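Local coordinates for protein RNA polymerase sigma factor (Bartonella quintana, PDB 5UXX) that probably directs RNA polymerase to its promoters as a sigma-70 family initiation factor of the ECF type, binding DNA, at residues K43-A46 with K47-S50. Residues are numbered along the deposited sequence; the frame is centred on the assembly and turned at random.
Sequences KAWA and KQDS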
ATOM      1  N   LYS A  43       9.135   1.453 -13.315  1.00 33.23           N
ATOM      2  CA  LYS A  43      10.046   0.349 -13.035  1.00 31.82           C
ATOM      3  C   LYS A  43       9.435  -0.988 -13.440  1.00 33.11           C
ATOM      4  O   LYS A  43      10.124  -1.860 -13.968  1.00 37.16           O
ATOM      5  CB  LYS A  43      10.426   0.324 -11.554  1.00 30.86           C
ATOM      6  CG  LYS A  43      11.249   1.521 -11.107  1.00 39.48           C
ATOM      7  CD  LYS A  43      11.603   1.427  -9.632  1.00 46.64           C
ATOM      8  CE  LYS A  43      12.260   2.706  -9.141  1.00 48.06           C
ATOM      9  NZ  LYS A  43      13.534   2.991  -9.855  1.00 51.26           N
ATOM     10  N   ALA A  44       8.139  -1.143 -13.190  1.00 31.24           N
ATOM     11  CA  ALA A  44       7.440  -2.379 -13.515  1.00 31.17           C
ATOM     12  C   ALA A  44       7.374  -2.593 -15.023  1.00 27.51           C
ATOM     13  O   ALA A  44       7.478  -3.721 -15.502  1.00 26.45           O
ATOM     14  CB  ALA A  44       6.041  -2.369 -12.921  1.00 24.10           C
ATOM     15  N   TRP A  45       7.199  -1.506 -15.766  1.00 27.08           N
ATOM     16  CA  TRP A  45       7.147  -1.586 -17.220  1.00 30.99           C
ATOM     17  C   TRP A  45       8.490  -2.026 -17.790  1.00 31.85           C
ATOM     18  O   TRP A  45       8.546  -2.786 -18.755  1.00 31.14           O
ATOM     19  CB  TRP A  45       6.733  -0.244 -17.824  1.00 30.96           C
ATOM     20  CG  TRP A  45       6.373  -0.341 -19.274  1.00 38.82           C
ATOM     21  CD1 TRP A  45       7.221  -0.230 -20.337  1.00 35.76           C
ATOM     22  CD2 TRP A  45       5.074  -0.591 -19.822  1.00 40.06           C
ATOM     23  NE1 TRP A  45       6.529  -0.385 -21.513  1.00 41.97           N
ATOM     24  CE2 TRP A  45       5.207  -0.609 -21.224  1.00 44.35           C
ATOM     25  CE3 TRP A  45       3.808  -0.798 -19.262  1.00 43.01           C
ATOM     26  CZ2 TRP A  45       4.127  -0.825 -22.075  1.00 48.02           C
ATOM     27  CZ3 TRP A  45       2.735  -1.011 -20.110  1.00 48.40           C
ATOM     28  CH2 TRP A  45       2.902  -1.023 -21.500  1.00 48.98           C
ATOM     29  N   ALA A  46       9.572  -1.539 -17.192  1.00 34.00           N
ATOM     30  CA  ALA A  46      10.910  -1.894 -17.641  1.00 31.76           C
ATOM     31  C   ALA A  46      11.264  -3.335 -17.275  1.00 33.46           C
ATOM     32  O   ALA A  46      11.948  -4.023 -18.033  1.00 32.52           O
ATOM     33  CB  ALA A  46      11.936  -0.934 -17.055  1.00 33.22           C
ATOM     34  N   LYS A  47      10.789  -3.791 -16.120  1.00 29.44           N
ATOM     35  CA  LYS A  47      11.111  -5.134 -15.640  1.00 29.78           C
ATOM     36  C   LYS A  47      10.009  -6.150 -15.929  1.00 33.15           C
ATOM     37  O   LYS A  47      10.039  -7.264 -15.406  1.00 38.47           O
ATOM     38  CB  LYS A  47      11.376  -5.104 -14.133  1.00 29.62           C
ATOM     39  CG  LYS A  47      12.452  -4.129 -13.695  1.00 48.19           C
ATOM     40  CD  LYS A  47      12.372  -3.878 -12.196  1.00 47.76           C
ATOM     41  CE  LYS A  47      12.909  -5.055 -11.400  1.00 53.29           C
ATOM     42  NZ  LYS A  47      12.469  -5.016  -9.977  1.00 54.06           N
ATOM     43  N   GLN A  48       9.044  -5.766 -16.761  1.00 30.44           N
ATOM     44  CA  GLN A  48       7.870  -6.596 -17.025  1.00 31.30           C
ATOM     45  C   GLN A  48       8.225  -7.985 -17.556  1.00 34.89           C
ATOM     46  O   GLN A  48       7.494  -8.947 -17.328  1.00 35.27           O
ATOM     47  CB  GLN A  48       6.917  -5.890 -17.994  1.00 32.49           C
ATOM     48  CG  GLN A  48       7.420  -5.720 -19.412  1.00 31.19           C
ATOM     49  CD  GLN A  48       6.385  -5.056 -20.298  1.00 37.92           C
ATOM     50  OE1 GLN A  48       5.455  -5.703 -20.780  1.00 47.36           O
ATOM     51  NE2 GLN A  48       6.532  -3.751 -20.504  1.00 34.58           N
ATOM     52  N   ASP A  49       9.349  -8.088 -18.259  1.00 31.51           N
ATOM     53  CA  ASP A  49       9.755  -9.356 -18.852  1.00 36.29           C
ATOM     54  C   ASP A  49      10.401 -10.281 -17.824  1.00 34.66           C
ATOM     55  O   ASP A  49      10.672 -11.445 -18.114  1.00 36.85           O
ATOM     56  CB  ASP A  49      10.723  -9.117 -20.013  1.00 39.46           C
ATOM     57  CG  ASP A  49      10.069  -8.408 -21.181  1.00 43.72           C
ATOM     58  OD1 ASP A  49       9.181  -9.005 -21.825  1.00 49.94           O
ATOM     59  OD2 ASP A  49      10.453  -7.255 -21.461  1.00 39.94           O
ATOM     60  N   SER A  50      10.649  -9.761 -16.627  1.00 36.64           N
ATOM     61  CA  SER A  50      11.213 -10.568 -15.551  0.56 38.90           C
ATOM     62  C   SER A  50      10.111 -11.124 -14.655  1.00 38.95           C
ATOM     63  O   SER A  50      10.383 -11.845 -13.694  1.00 39.49           O
ATOM     64  CB  SER A  50      12.202  -9.748 -14.720  0.56 37.31           C
ATOM     65  OG  SER A  50      11.546  -8.697 -14.035  0.56 34.59           O
TER
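Q48 runs alongside W45, the two side chains pointing the same way, at the C-terminal end of helix 33-46, in the region 2 part of this ECF sigma factor, where the chain leaves the helix for a short 3-10 segment, 48-50. Its amide nitrogen does two jobs. NE2 of Q48 donates to the backbone O of W45 at 2.8 Å, on a lone pair in the carbonyl plane, and W45 O lies close to the plane of the amide. The same NE2 sits 3.3 Å above one face of the W45 indole, displaced toward the rim, with ring and amide planes 75° apart. This reach depends on Q48 CG standing between its own backbone N and carbonyl carbon (chi1 68°), with the chain extended beyond it. One residue earlier, K47 N keeps a last helical bond to K43 O (3.0 Å), and K47 CG passes 3.3 Å from that oxygen. The 3-10 segment closes on K47 O, which accepts S50 N at 2.8 Å. Farther out, A44 packs on W60, L61 and I64 of helix 57-81, while F8 of helix 7-26 touches Q48 and also meets the W45 ring, the two ring planes about 65° apart.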